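Local coordinates for protein AvrRxo1-ORF1 (Xanthomonas oryzae pv. oryzicola, PDB 4Z8T) that is a type III effector with a polynucleotide kinase domain, binds its partner AvrRxo1-ORF2 and probably transfers phosphate through a P-loop kinase fold, at residues Pro65-Leu70 / Asp167-Leu172; Val106-Leu111 / Phe121-Val126; Leu172-Gly177 / Asp234-Asn239; Cys183-Pro188 / Gly249-Val254; Ala187-Ser192 / Pro211-Gly216. One frame throughout, in Å; residues are numbered along the deposited sequence.

Overall arrangement
From the N terminus, strand 66-71 opens interaction 1, which closes only when helix 163-176 packs on it 97 residues later. Nested inside that long loop is interaction 2, a short closure between helix 108-113 and the start of helix 123-141, its centre about 26 Å from that of interaction 1. Helix 163-176 then continues into interaction 3, which shares Leu172 with interaction 1 and reaches the turn ahead of strand 238-245. Interaction 4 crosses interaction 3 along the chain, joining the end of strand 179-185 to the start of strand 251-258. Interaction 5 starts from the same residues, Ala187 and Pro188, and pairs two helices; it lies nested within the loop closed by interaction 3.

Interaction 1 (Pro65-Leu70 / Asp167-Leu172); sequences PTLFAL and DSYIQL
Leu67 of the strand reaches across to Tyr169 and Leu172 of the helix with a single methyl group. Its CB leaves the strand toward the helix, and CG is set opposite the backbone N (chi1 -171°), which carries the branch outward from the sheet. CB and CG thus form the stem, while CD1 makes the contacts. That methyl lies 3.7 Å from Tyr169 O, a backbone oxygen of the helix. It also sits 4.0 Å from Tyr169 CD1, approaching the ring obliquely, and 4.0 Å from Leu172 CD2, so that one carbon touches backbone, aromatic ring and aliphatic branch at once. The Leu67 and Leu172 side chains meet at about a right angle, end of one branch against end of the other.

Tyr169 has CG beside its own backbone N (chi1 -77°), and the ring touches Leu67 with one carbon, CD1, while its OH reaches polar partners, Glu138 and Lys158; the side chain also rests, like Leu67, on Val156 of strand 154-157. Tyrosine suits a place that is greasy at one end and polar at the other, whereas leucine suits the buried places of Leu67 and Leu172.

Helix 163-176 connects strands 154-157 and 179-185, which are parallel and flank strand 66-71 in the sheet, so this is a beta-alpha-beta crossover with the helix packed over strand 66-71, which lies between the two. Within the contact the attraction is dispersion and burial of apolar carbon, without directional bonds, and the polar hydroxyl is satisfied elsewhere.

Interaction 2 (Val106-Leu111 / Phe121-Val126); sequences VFKSSL and FSSAQV
A capping box starts helix 123-141, and one turn into it Val126 meets Lys108 and Leu111 of the preceding helix 108-113. The box joins Ser122 and Gln125 reciprocally: Gln125 N donates to Ser122 OG at 3.1 Å, and Ser122 N donates to Gln125 OE1 at 3.0 Å in a fairly straight bond (166°). Serine suits the N-cap because its short hydroxyl can fold back to an amide of the first turn.

Val126 divides its methyls between two partners. CG1 packs against Leu111 CB at 3.8 Å. CG2, in the crowded position between backbone N and carbonyl carbon, turns instead to the Lys108 stem, 3.9 Å from Lys108 CG. A beta-branched residue is apt here, since its two methyls spread over neighbouring turns of the opposing helix.

Lys108 continues past Val126, its CE coming 3.8 Å from Ser123 O, and then bends at its last torsion (chi4 65°). The ammonium thereby reaches Asp105, in a salt bridge, and also His127 and Ser130; the aliphatic part of lysine packs while its charge is held elsewhere. Phe121, just ahead of the cap, presents its edge to Leu111 O, with CD2 3.7 Å away and the oxygen near the ring plane, where the weakly positive C-H rim suits a carbonyl. Leu111 O is also bonded by Arg36 and Ser114.

Ser123 packs on Trp97 of the AvrRxo1-ORF2 chain, which places this turn beside the partner protein. Together the segments belong to two consecutive helices joined by a nine-residue connection, the second beginning in a capping box with glutamine in place of the commoner glutamate.

Interaction 3 (Leu172-Gly177 / Asp234-Asn239); sequences LAKETG and DPSLGN
Lys174 is folded near its root, with CG beside its backbone N and a second bend at chi2 (-67°), before its outer bonds run extended toward Asp234. The carboxylate is brought to meet it by the opposite choice: Asp234 CG is set away from its own backbone N (chi1 -179°). The two side chains approach from opposite directions, and Lys174 NZ closes a salt bridge to Asp234 OD2 at 2.9 Å, using the syn lone pair of that oxygen.

The other carboxylate oxygen faces its own turn. Ser236 OG donates to Asp234 OD1 at 2.6 Å, on the syn side and 20° out of the carboxylate plane, and Ser236 N adds a weak bond to the same OD1. Ser236 thus limits rotation of the carboxylate and positions it for the lysine. Further back along the lysine, Leu237 CD1 lies 4.1 Å from Lys174 CE, its side chain crossing the lysine at about a right angle; leucine, buried against Val180, gives that methylene an apolar neighbour.

The contact ties the end of helix 163-176, closed by a Schellman motif at Gly177, to the turn between helix 224-233 and strand 238-245. Lys174 is exposed and also lies about 3 Å from a bound acetate, probably from the crystallisation liquor. At this partly exposed site solvent probably weakens the attraction between the charges, while Ser236 keeps the carboxylate in position.

Interaction 4 (Cys183-Pro188 / Gly249-Val254); sequences CDIDAP and GEKVMV
The flat peptide carbonyl of Asp186 meets the Lys251 side chain: Lys251 CE lies 3.6 Å from Asp186 O, well off the plane of that carbonyl. The same oxygen accepts a hydrogen bond from Thr245. A second flat group, the Glu250 carboxylate, curls back on its own chain, where OE1 receives Lys251 N on its anti side, 19° out of the carboxylate plane, at 2.6 Å. This bond steadies the backbone at the root of the lysine. The Asp186 carboxylate is engaged elsewhere, in salt bridges with Arg224 and Arg221.

Lys251 points its CB toward the opposite segment and bends twice, at chi2 and again at chi4 (-75°), and the two bends bring CE against both Ile185 CG2 and Asp186 O. Ile185 CG2 touches Lys251 CE at 3.6 Å, the two side chains crossing at about a right angle, while Ala187 CB is 4.3 Å from Lys251 NZ.

These segments belong to the central sheet of what is probably a P-loop kinase fold. Strand 179-185 and strand 251-258 lie on either side of strand 238-245, so the lysine spans the place of a neighbouring strand. Its ammonium is held by Thr76 O, in the probable Walker A loop, and by Thr245 OG1. Lysine suits this place because its terminal methylene can rest on an isoleucine methyl while its tip reaches a backbone oxygen of that loop.

The buried Ile185 side chain also touches Lys78 and Ile81 of helix 78-85. Alanine at Ala187 is small enough to let the ammonium pass close by its CB.

Interaction 5 (Ala187-Ser192 / Pro211-Gly216); sequences APLENS and PVVSSG
Leu189 and Val213 cross obliquely, each reaching out from its own helix to meet the other. The helices are 189-198, which follows strand 179-185 in the probable P-loop kinase fold, and 210-222, which faces it from the other side of the contact. Leu189 stands in the first turn after the N-cap residue Pro188, and its CG is directed away from the backbone N (chi1 176°), extending both methyls toward the opposing helix.

The methyls part company there. Leu189 CD1 lies 3.8 Å from Val213 CG1 and equally 3.8 Å from Val213 O, so it rests on both side chain and backbone. Leu189 CD2 turns to the next residue, 3.9 Å from Ser214 OG. Leucine suits the place since its forked end can touch two successive residues of a helix.

Val213 also presents CG1 outward (chi1 -175°), and this methyl serves a second partner one turn on: the small side chain of serine lets Ser192 CB come to 3.6 Å from Val213 CG1, the tightest approach between the two segments. On its far side helix 210-222 meets the partner protein, with Ser215 OG hydrogen-bonded to Glu77 and Tyr78 of the AvrRxo1-ORF2 chain.

Two polar atoms of the interface are bonded to the probable phosphate-binding loop. Asn73 ND2 donates to Val213 O, the same oxygen that Leu189 CD1 touches, and Ser192 OG is hydrogen-bonded to Thr74 O.

Interaction 1 (Pro65-Leu70 / Asp167-Leu172)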
# COMPACT_ATOMS: atom_id res chain seq x y z
N PRO A 65 -17.93 15.88 34.66
CA PRO A 65 -17.09 14.70 34.90
C PRO A 65 -16.83 13.95 33.61
O PRO A 65 -17.77 13.61 32.87
CB PRO A 65 -17.93 13.86 35.88
CG PRO A 65 -18.69 14.90 36.65
CD PRO A 65 -19.04 15.96 35.63
N THR A 66 -15.55 13.73 33.32
CA THR A 66 -15.11 13.29 32.01
C THR A 66 -13.99 12.28 32.17
O THR A 66 -13.16 12.39 33.09
CB THR A 66 -14.59 14.51 31.19
OG1 THR A 66 -15.68 15.40 30.91
CG2 THR A 66 -13.99 14.08 29.85
N LEU A 67 -13.99 11.28 31.31
CA LEU A 67 -12.84 10.39 31.13
C LEU A 67 -12.16 10.84 29.85
O LEU A 67 -12.70 10.67 28.76
CB LEU A 67 -13.32 8.93 31.01
CG LEU A 67 -12.31 7.76 31.02
CD1 LEU A 67 -13.04 6.44 31.29
CD2 LEU A 67 -11.57 7.67 29.72
N PHE A 68 -10.98 11.45 29.98
CA PHE A 68 -10.22 11.83 28.80
C PHE A 68 -9.38 10.63 28.39
O PHE A 68 -8.54 10.16 29.17
CB PHE A 68 -9.27 13.00 29.12
CG PHE A 68 -9.97 14.30 29.33
CD1 PHE A 68 -10.39 14.67 30.61
CD2 PHE A 68 -10.21 15.16 28.27
CE1 PHE A 68 -11.04 15.88 30.82
CE2 PHE A 68 -10.86 16.37 28.47
CZ PHE A 68 -11.28 16.73 29.75
N ALA A 69 -9.63 10.12 27.19
CA ALA A 69 -8.96 8.92 26.70
C ALA A 69 -8.04 9.34 25.55
O ALA A 69 -8.49 9.95 24.58
CB ALA A 69 -9.99 7.89 26.22
N LEU A 70 -6.75 9.05 25.68
CA LEU A 70 -5.80 9.32 24.61
C LEU A 70 -5.40 8.00 23.98
O LEU A 70 -4.54 7.28 24.50
CB LEU A 70 -4.57 10.04 25.17
CG LEU A 70 -4.92 11.22 26.08
CD1 LEU A 70 -3.67 11.84 26.72
CD2 LEU A 70 -5.69 12.24 25.28
N ASP A 167 -14.43 -1.10 25.21
CA ASP A 167 -15.70 -1.43 25.86
C ASP A 167 -15.62 -1.23 27.37
O ASP A 167 -16.56 -0.72 27.99
CB ASP A 167 -16.10 -2.88 25.58
CG ASP A 167 -16.58 -3.11 24.16
OD1 ASP A 167 -16.87 -2.12 23.45
OD2 ASP A 167 -16.69 -4.29 23.76
N SER A 168 -14.50 -1.64 27.95
CA SER A 168 -14.31 -1.55 29.39
C SER A 168 -14.30 -0.10 29.85
O SER A 168 -14.93 0.22 30.85
CB SER A 168 -13.03 -2.27 29.84
OG SER A 168 -11.87 -1.51 29.54
N TYR A 169 -13.63 0.78 29.11
CA TYR A 169 -13.60 2.19 29.52
C TYR A 169 -14.93 2.90 29.28
O TYR A 169 -15.31 3.78 30.06
CB TYR A 169 -12.39 2.94 28.92
CG TYR A 169 -11.13 2.60 29.68
CD1 TYR A 169 -10.94 3.06 30.98
CD2 TYR A 169 -10.17 1.77 29.12
CE1 TYR A 169 -9.80 2.71 31.69
CE2 TYR A 169 -9.04 1.42 29.83
CZ TYR A 169 -8.86 1.90 31.10
OH TYR A 169 -7.73 1.55 31.81
N ILE A 170 -15.64 2.52 28.22
CA ILE A 170 -16.98 3.05 27.97
C ILE A 170 -17.89 2.63 29.13
O ILE A 170 -18.65 3.43 29.66
CB ILE A 170 -17.55 2.58 26.62
CG1 ILE A 170 -16.87 3.33 25.47
CG2 ILE A 170 -19.05 2.81 26.55
CD1 ILE A 170 -17.23 2.82 24.07
N GLN A 171 -17.79 1.36 29.51
CA GLN A 171 -18.58 0.86 30.64
C GLN A 171 -18.23 1.60 31.93
O GLN A 171 -19.12 2.00 32.68
CB GLN A 171 -18.38 -0.64 30.81
CG GLN A 171 -19.30 -1.26 31.85
CD GLN A 171 -19.18 -2.77 31.87
OE1 GLN A 171 -18.10 -3.32 31.67
NE2 GLN A 171 -20.30 -3.44 32.11
N LEU A 172 -16.94 1.82 32.18
CA LEU A 172 -16.53 2.57 33.36
C LEU A 172 -17.13 3.97 33.34
O LEU A 172 -17.63 4.44 34.36
CB LEU A 172 -15.00 2.65 33.44
CG LEU A 172 -14.41 3.20 34.74
CD1 LEU A 172 -13.11 2.48 35.06
CD2 LEU A 172 -14.18 4.69 34.66

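Interaction 2 (Val106-Leu111 / Phe121-Val126)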
# COMPACT_ATOMS: atom_id res chain seq x y z
N VAL A 106 3.93 5.42 34.31
CA VAL A 106 4.25 6.50 35.24
C VAL A 106 4.91 6.00 36.53
O VAL A 106 5.52 6.79 37.25
CB VAL A 106 3.02 7.37 35.64
CG1 VAL A 106 2.34 7.97 34.40
CG2 VAL A 106 2.04 6.57 36.49
N PHE A 107 4.76 4.71 36.82
CA PHE A 107 5.34 4.15 38.05
C PHE A 107 6.70 3.52 37.83
O PHE A 107 7.39 3.17 38.80
CB PHE A 107 4.42 3.08 38.66
CG PHE A 107 3.09 3.62 39.13
CD1 PHE A 107 3.02 4.41 40.27
CD2 PHE A 107 1.92 3.35 38.44
CE1 PHE A 107 1.82 4.92 40.72
CE2 PHE A 107 0.70 3.86 38.88
CZ PHE A 107 0.65 4.64 40.03
N LYS A 108 7.08 3.37 36.57
CA LYS A 108 8.24 2.54 36.22
C LYS A 108 9.57 3.09 36.70
O LYS A 108 10.39 2.33 37.20
CB LYS A 108 8.30 2.28 34.71
CG LYS A 108 7.33 1.20 34.26
CD LYS A 108 7.59 0.81 32.81
CE LYS A 108 6.81 -0.43 32.44
NZ LYS A 108 5.36 -0.14 32.48
N SER A 109 9.78 4.39 36.56
CA SER A 109 11.04 4.98 36.99
C SER A 109 11.23 4.80 38.50
O SER A 109 12.30 4.38 38.95
CB SER A 109 11.09 6.47 36.63
OG SER A 109 12.30 7.05 37.07
N SER A 110 10.18 5.09 39.26
CA SER A 110 10.26 4.96 40.71
C SER A 110 10.50 3.51 41.12
O SER A 110 11.29 3.24 42.03
CB SER A 110 8.99 5.50 41.39
OG SER A 110 8.94 6.91 41.33
N LEU A 111 9.80 2.58 40.48
CA LEU A 111 9.98 1.17 40.84
C LEU A 111 11.36 0.70 40.44
O LEU A 111 11.98 -0.13 41.13
CB LEU A 111 8.92 0.31 40.16
CG LEU A 111 7.49 0.57 40.65
CD1 LEU A 111 6.51 -0.24 39.82
CD2 LEU A 111 7.37 0.20 42.13
N PHE A 121 16.69 -1.78 38.05
CA PHE A 121 15.84 -2.74 37.35
C PHE A 121 15.47 -2.18 35.98
O PHE A 121 15.36 -0.97 35.82
CB PHE A 121 14.54 -2.98 38.12
CG PHE A 121 14.73 -3.62 39.47
CD1 PHE A 121 15.38 -4.84 39.59
CD2 PHE A 121 14.22 -3.01 40.61
CE1 PHE A 121 15.54 -5.43 40.84
CE2 PHE A 121 14.37 -3.60 41.86
CZ PHE A 121 15.03 -4.81 41.98
N SER A 122 15.29 -3.07 35.01
CA SER A 122 14.88 -2.64 33.67
C SER A 122 13.38 -2.38 33.63
O SER A 122 12.64 -2.81 34.53
CB SER A 122 15.22 -3.71 32.65
OG SER A 122 14.41 -4.86 32.83
N SER A 123 12.92 -1.69 32.59
CA SER A 123 11.49 -1.46 32.43
C SER A 123 10.72 -2.77 32.43
O SER A 123 9.67 -2.88 33.06
CB SER A 123 11.21 -0.70 31.13
OG SER A 123 11.71 0.62 31.21
N ALA A 124 11.23 -3.77 31.72
CA ALA A 124 10.55 -5.05 31.66
C ALA A 124 10.48 -5.70 33.04
O ALA A 124 9.49 -6.34 33.39
CB ALA A 124 11.21 -5.97 30.65
N GLN A 125 11.54 -5.54 33.82
CA GLN A 125 11.57 -6.08 35.17
C GLN A 125 10.51 -5.49 36.09
O GLN A 125 10.01 -6.19 36.99
CB GLN A 125 12.95 -5.89 35.79
CG GLN A 125 13.93 -6.98 35.44
CD GLN A 125 15.23 -6.80 36.18
OE1 GLN A 125 15.92 -5.80 35.98
NE2 GLN A 125 15.55 -7.74 37.06
N VAL A 126 10.16 -4.21 35.89
CA VAL A 126 9.15 -3.58 36.74
C VAL A 126 7.75 -3.53 36.14
O VAL A 126 6.83 -3.02 36.77
CB VAL A 126 9.56 -2.15 37.22
CG1 VAL A 126 10.84 -2.20 38.09
CG2 VAL A 126 9.77 -1.21 36.02

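Interaction 3 (Leu172-Gly177 / Asp234-Asn239)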
# COMPACT_ATOMS: atom_id res chain seq x y z
N LEU A 172 -16.94 1.82 32.18
CA LEU A 172 -16.53 2.57 33.36
C LEU A 172 -17.13 3.97 33.34
O LEU A 172 -17.63 4.44 34.36
CB LEU A 172 -15.00 2.65 33.44
CG LEU A 172 -14.41 3.20 34.74
CD1 LEU A 172 -13.11 2.48 35.06
CD2 LEU A 172 -14.18 4.69 34.66
N ALA A 173 -17.07 4.64 32.19
CA ALA A 173 -17.63 5.97 32.09
C ALA A 173 -19.14 5.97 32.35
O ALA A 173 -19.65 6.78 33.13
CB ALA A 173 -17.32 6.56 30.73
N LYS A 174 -19.85 5.05 31.70
CA LYS A 174 -21.29 4.94 31.88
C LYS A 174 -21.67 4.70 33.33
O LYS A 174 -22.60 5.32 33.85
CB LYS A 174 -21.84 3.81 31.00
CG LYS A 174 -21.82 4.11 29.50
CD LYS A 174 -22.79 5.22 29.13
CE LYS A 174 -22.90 5.39 27.62
NZ LYS A 174 -23.83 6.53 27.29
N GLU A 175 -20.95 3.80 34.00
CA GLU A 175 -21.26 3.45 35.38
C GLU A 175 -20.97 4.56 36.38
O GLU A 175 -21.55 4.60 37.46
CB GLU A 175 -20.53 2.17 35.79
CG GLU A 175 -21.03 0.92 35.08
CD GLU A 175 -20.23 -0.31 35.44
OE1 GLU A 175 -19.21 -0.18 36.15
OE2 GLU A 175 -20.61 -1.42 35.01
N THR A 176 -20.05 5.46 36.02
CA THR A 176 -19.62 6.51 36.94
C THR A 176 -20.11 7.88 36.54
O THR A 176 -19.75 8.87 37.17
CB THR A 176 -18.09 6.54 37.10
OG1 THR A 176 -17.49 6.78 35.81
CG2 THR A 176 -17.58 5.22 37.65
N GLY A 177 -20.93 7.96 35.49
CA GLY A 177 -21.50 9.22 35.07
C GLY A 177 -20.48 10.17 34.47
O GLY A 177 -20.59 11.38 34.63
N ASP A 234 -23.86 6.58 19.66
CA ASP A 234 -24.35 7.15 20.91
C ASP A 234 -23.80 8.55 21.14
O ASP A 234 -22.72 8.70 21.71
CB ASP A 234 -23.96 6.24 22.07
CG ASP A 234 -24.44 6.76 23.41
OD1 ASP A 234 -25.34 7.63 23.43
OD2 ASP A 234 -23.94 6.28 24.44
N PRO A 235 -24.53 9.58 20.70
CA PRO A 235 -24.09 10.97 20.86
C PRO A 235 -23.85 11.35 22.32
O PRO A 235 -23.04 12.23 22.60
CB PRO A 235 -25.28 11.78 20.32
CG PRO A 235 -25.96 10.84 19.38
CD PRO A 235 -25.80 9.47 19.96
N SER A 236 -24.54 10.69 23.24
CA SER A 236 -24.42 11.02 24.65
C SER A 236 -23.12 10.49 25.25
O SER A 236 -22.78 10.84 26.38
CB SER A 236 -25.61 10.48 25.45
OG SER A 236 -25.51 9.08 25.64
N LEU A 237 -22.39 9.66 24.50
CA LEU A 237 -21.19 9.03 25.03
C LEU A 237 -20.12 10.08 25.30
O LEU A 237 -19.40 10.01 26.32
CB LEU A 237 -20.64 7.99 24.05
CG LEU A 237 -19.34 7.29 24.42
CD1 LEU A 237 -19.49 6.56 25.74
CD2 LEU A 237 -18.95 6.33 23.30
N GLY A 238 -20.02 11.05 24.40
CA GLY A 238 -18.98 12.06 24.46
C GLY A 238 -18.55 12.46 23.07
O GLY A 238 -19.34 12.44 22.13
N ASN A 239 -17.28 12.80 22.90
CA ASN A 239 -16.81 13.24 21.60
C ASN A 239 -15.56 12.47 21.19
O ASN A 239 -14.83 11.98 22.05
CB ASN A 239 -16.53 14.74 21.60
CG ASN A 239 -17.78 15.55 21.90
OD1 ASN A 239 -18.78 15.43 21.19
ND2 ASN A 239 -17.74 16.32 22.98

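Interaction 4 (Cys183-Pro188 / Gly249-Val254)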
# COMPACT_ATOMS: atom_id res chain seq x y z
N CYS A 183 -9.41 11.34 22.14
CA CYS A 183 -8.56 11.75 21.04
C CYS A 183 -7.77 10.54 20.62
O CYS A 183 -7.20 9.85 21.46
CB CYS A 183 -7.58 12.85 21.47
SG CYS A 183 -8.31 14.50 21.44
N ASP A 184 -7.78 10.26 19.33
CA ASP A 184 -7.16 9.08 18.75
C ASP A 184 -6.08 9.61 17.82
O ASP A 184 -6.35 10.42 16.94
CB ASP A 184 -8.25 8.32 17.98
CG ASP A 184 -7.81 6.95 17.52
OD1 ASP A 184 -6.68 6.52 17.83
OD2 ASP A 184 -8.63 6.30 16.84
N ILE A 185 -4.84 9.18 18.04
CA ILE A 185 -3.68 9.78 17.39
C ILE A 185 -2.93 8.72 16.62
O ILE A 185 -2.53 7.69 17.18
CB ILE A 185 -2.74 10.41 18.44
CG1 ILE A 185 -3.47 11.52 19.24
CG2 ILE A 185 -1.52 11.01 17.74
CD1 ILE A 185 -3.86 11.13 20.66
N ASP A 186 -2.74 8.95 15.32
CA ASP A 186 -2.08 7.99 14.45
C ASP A 186 -0.83 8.57 13.81
O ASP A 186 -0.80 9.75 13.45
CB ASP A 186 -3.00 7.56 13.31
CG ASP A 186 -2.40 6.47 12.47
OD1 ASP A 186 -2.58 5.29 12.83
OD2 ASP A 186 -1.73 6.78 11.45
N ALA A 187 0.19 7.73 13.67
CA ALA A 187 1.35 8.04 12.84
C ALA A 187 1.76 6.77 12.11
O ALA A 187 1.47 5.67 12.56
CB ALA A 187 2.50 8.55 13.69
N PRO A 188 2.44 6.92 10.97
CA PRO A 188 2.96 5.75 10.27
C PRO A 188 3.87 4.95 11.19
O PRO A 188 4.49 5.53 12.09
CB PRO A 188 3.78 6.36 9.13
CG PRO A 188 3.17 7.70 8.89
CD PRO A 188 2.66 8.18 10.22
N GLY A 249 4.90 15.44 8.48
CA GLY A 249 5.00 15.13 9.89
C GLY A 249 4.03 15.90 10.76
O GLY A 249 3.95 15.65 11.96
N GLU A 250 3.27 16.82 10.19
CA GLU A 250 2.32 17.54 11.04
C GLU A 250 1.01 16.79 11.20
O GLU A 250 0.56 16.11 10.28
CB GLU A 250 2.08 18.99 10.60
CG GLU A 250 1.32 19.82 11.67
CD GLU A 250 1.89 19.70 13.11
OE1 GLU A 250 1.48 18.80 13.88
OE2 GLU A 250 2.75 20.54 13.48
N LYS A 251 0.42 16.93 12.38
CA LYS A 251 -0.85 16.28 12.68
C LYS A 251 -2.01 17.07 12.10
O LYS A 251 -2.04 18.30 12.19
CB LYS A 251 -1.02 16.16 14.20
CG LYS A 251 -0.08 15.14 14.84
CD LYS A 251 -0.40 13.74 14.34
CE LYS A 251 0.29 12.68 15.17
NZ LYS A 251 1.76 12.59 14.86
N VAL A 252 -2.97 16.35 11.52
CA VAL A 252 -4.14 17.00 10.95
C VAL A 252 -5.37 16.22 11.38
O VAL A 252 -5.28 15.01 11.62
CB VAL A 252 -4.07 17.06 9.42
CG1 VAL A 252 -2.91 17.93 8.96
CG2 VAL A 252 -3.90 15.67 8.86
N MSE A 253 -6.50 16.90 11.46
CA MSE A 253 -7.76 16.25 11.79
C MSE A 253 -8.20 15.39 10.62
O MSE A 253 -8.17 15.82 9.46
CB MSE A 253 -8.83 17.29 12.07
CG MSE A 253 -10.17 16.68 12.35
SE MSE A 253 -10.28 16.27 14.23
CE MSE A 253 -10.17 18.09 15.02
N VAL A 254 -8.62 14.17 10.92
CA VAL A 254 -8.96 13.22 9.87
C VAL A 254 -10.45 12.86 9.90
O VAL A 254 -11.11 12.83 8.87
CB VAL A 254 -8.10 11.96 9.99
CG1 VAL A 254 -8.60 10.87 9.01
CG2 VAL A 254 -6.65 12.29 9.66

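Interaction 5 (Ala187-Ser192 / Pro211-Gly216)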
# COMPACT_ATOMS: atom_id res chain seq x y z
N ALA A 187 0.19 7.73 13.67
CA ALA A 187 1.35 8.04 12.84
C ALA A 187 1.76 6.77 12.11
O ALA A 187 1.47 5.67 12.56
CB ALA A 187 2.50 8.55 13.69
N PRO A 188 2.44 6.92 10.97
CA PRO A 188 2.96 5.75 10.27
C PRO A 188 3.87 4.95 11.19
O PRO A 188 4.49 5.53 12.09
CB PRO A 188 3.78 6.36 9.13
CG PRO A 188 3.17 7.70 8.89
CD PRO A 188 2.66 8.18 10.22
N LEU A 189 3.94 3.64 10.97
CA LEU A 189 4.74 2.77 11.83
C LEU A 189 6.17 3.24 11.92
O LEU A 189 6.75 3.24 13.00
CB LEU A 189 4.68 1.34 11.32
CG LEU A 189 5.54 0.29 12.04
CD1 LEU A 189 5.28 0.27 13.54
CD2 LEU A 189 5.24 -1.08 11.45
N GLU A 190 6.75 3.63 10.79
CA GLU A 190 8.13 4.10 10.81
C GLU A 190 8.31 5.32 11.71
O GLU A 190 9.37 5.50 12.35
CB GLU A 190 8.60 4.40 9.39
CG GLU A 190 10.06 4.17 9.16
CD GLU A 190 10.39 4.06 7.68
OE1 GLU A 190 9.74 4.76 6.87
OE2 GLU A 190 11.30 3.27 7.33
N ASN A 191 7.29 6.17 11.79
CA ASN A 191 7.38 7.34 12.66
C ASN A 191 7.45 6.92 14.11
O ASN A 191 8.16 7.52 14.91
CB ASN A 191 6.20 8.30 12.47
CG ASN A 191 6.35 9.17 11.24
OD1 ASN A 191 7.08 8.81 10.30
ND2 ASN A 191 5.68 10.32 11.23
N SER A 192 6.69 5.89 14.47
CA SER A 192 6.75 5.38 15.83
C SER A 192 8.09 4.75 16.12
O SER A 192 8.60 4.88 17.22
CB SER A 192 5.64 4.35 16.09
OG SER A 192 4.38 5.01 16.20
N PRO A 211 8.45 -5.73 18.19
CA PRO A 211 7.13 -6.37 18.11
C PRO A 211 6.02 -5.60 18.84
O PRO A 211 4.86 -5.64 18.42
CB PRO A 211 7.36 -7.73 18.79
CG PRO A 211 8.81 -8.00 18.58
CD PRO A 211 9.46 -6.65 18.74
N VAL A 212 6.37 -4.92 19.92
CA VAL A 212 5.40 -4.11 20.65
C VAL A 212 4.86 -2.98 19.78
O VAL A 212 3.66 -2.71 19.75
CB VAL A 212 6.04 -3.54 21.93
CG1 VAL A 212 5.13 -2.51 22.62
CG2 VAL A 212 6.39 -4.69 22.89
N VAL A 213 5.76 -2.30 19.09
CA VAL A 213 5.37 -1.16 18.27
C VAL A 213 4.59 -1.60 17.02
O VAL A 213 3.58 -0.99 16.65
CB VAL A 213 6.61 -0.32 17.90
CG1 VAL A 213 6.20 0.95 17.15
CG2 VAL A 213 7.38 0.03 19.17
N SER A 214 5.03 -2.68 16.39
CA SER A 214 4.34 -3.18 15.20
C SER A 214 2.99 -3.79 15.52
O SER A 214 1.99 -3.47 14.87
CB SER A 214 5.23 -4.17 14.44
OG SER A 214 4.62 -4.53 13.21
N SER A 215 2.93 -4.65 16.53
CA SER A 215 1.65 -5.24 16.87
C SER A 215 0.70 -4.18 17.41
O SER A 215 -0.52 -4.24 17.17
CB SER A 215 1.83 -6.39 17.87
OG SER A 215 2.29 -7.53 17.17
N GLY A 216 1.24 -3.17 18.08
CA GLY A 216 0.42 -2.06 18.54
C GLY A 216 -0.17 -1.28 17.38
O GLY A 216 -1.32 -0.84 17.44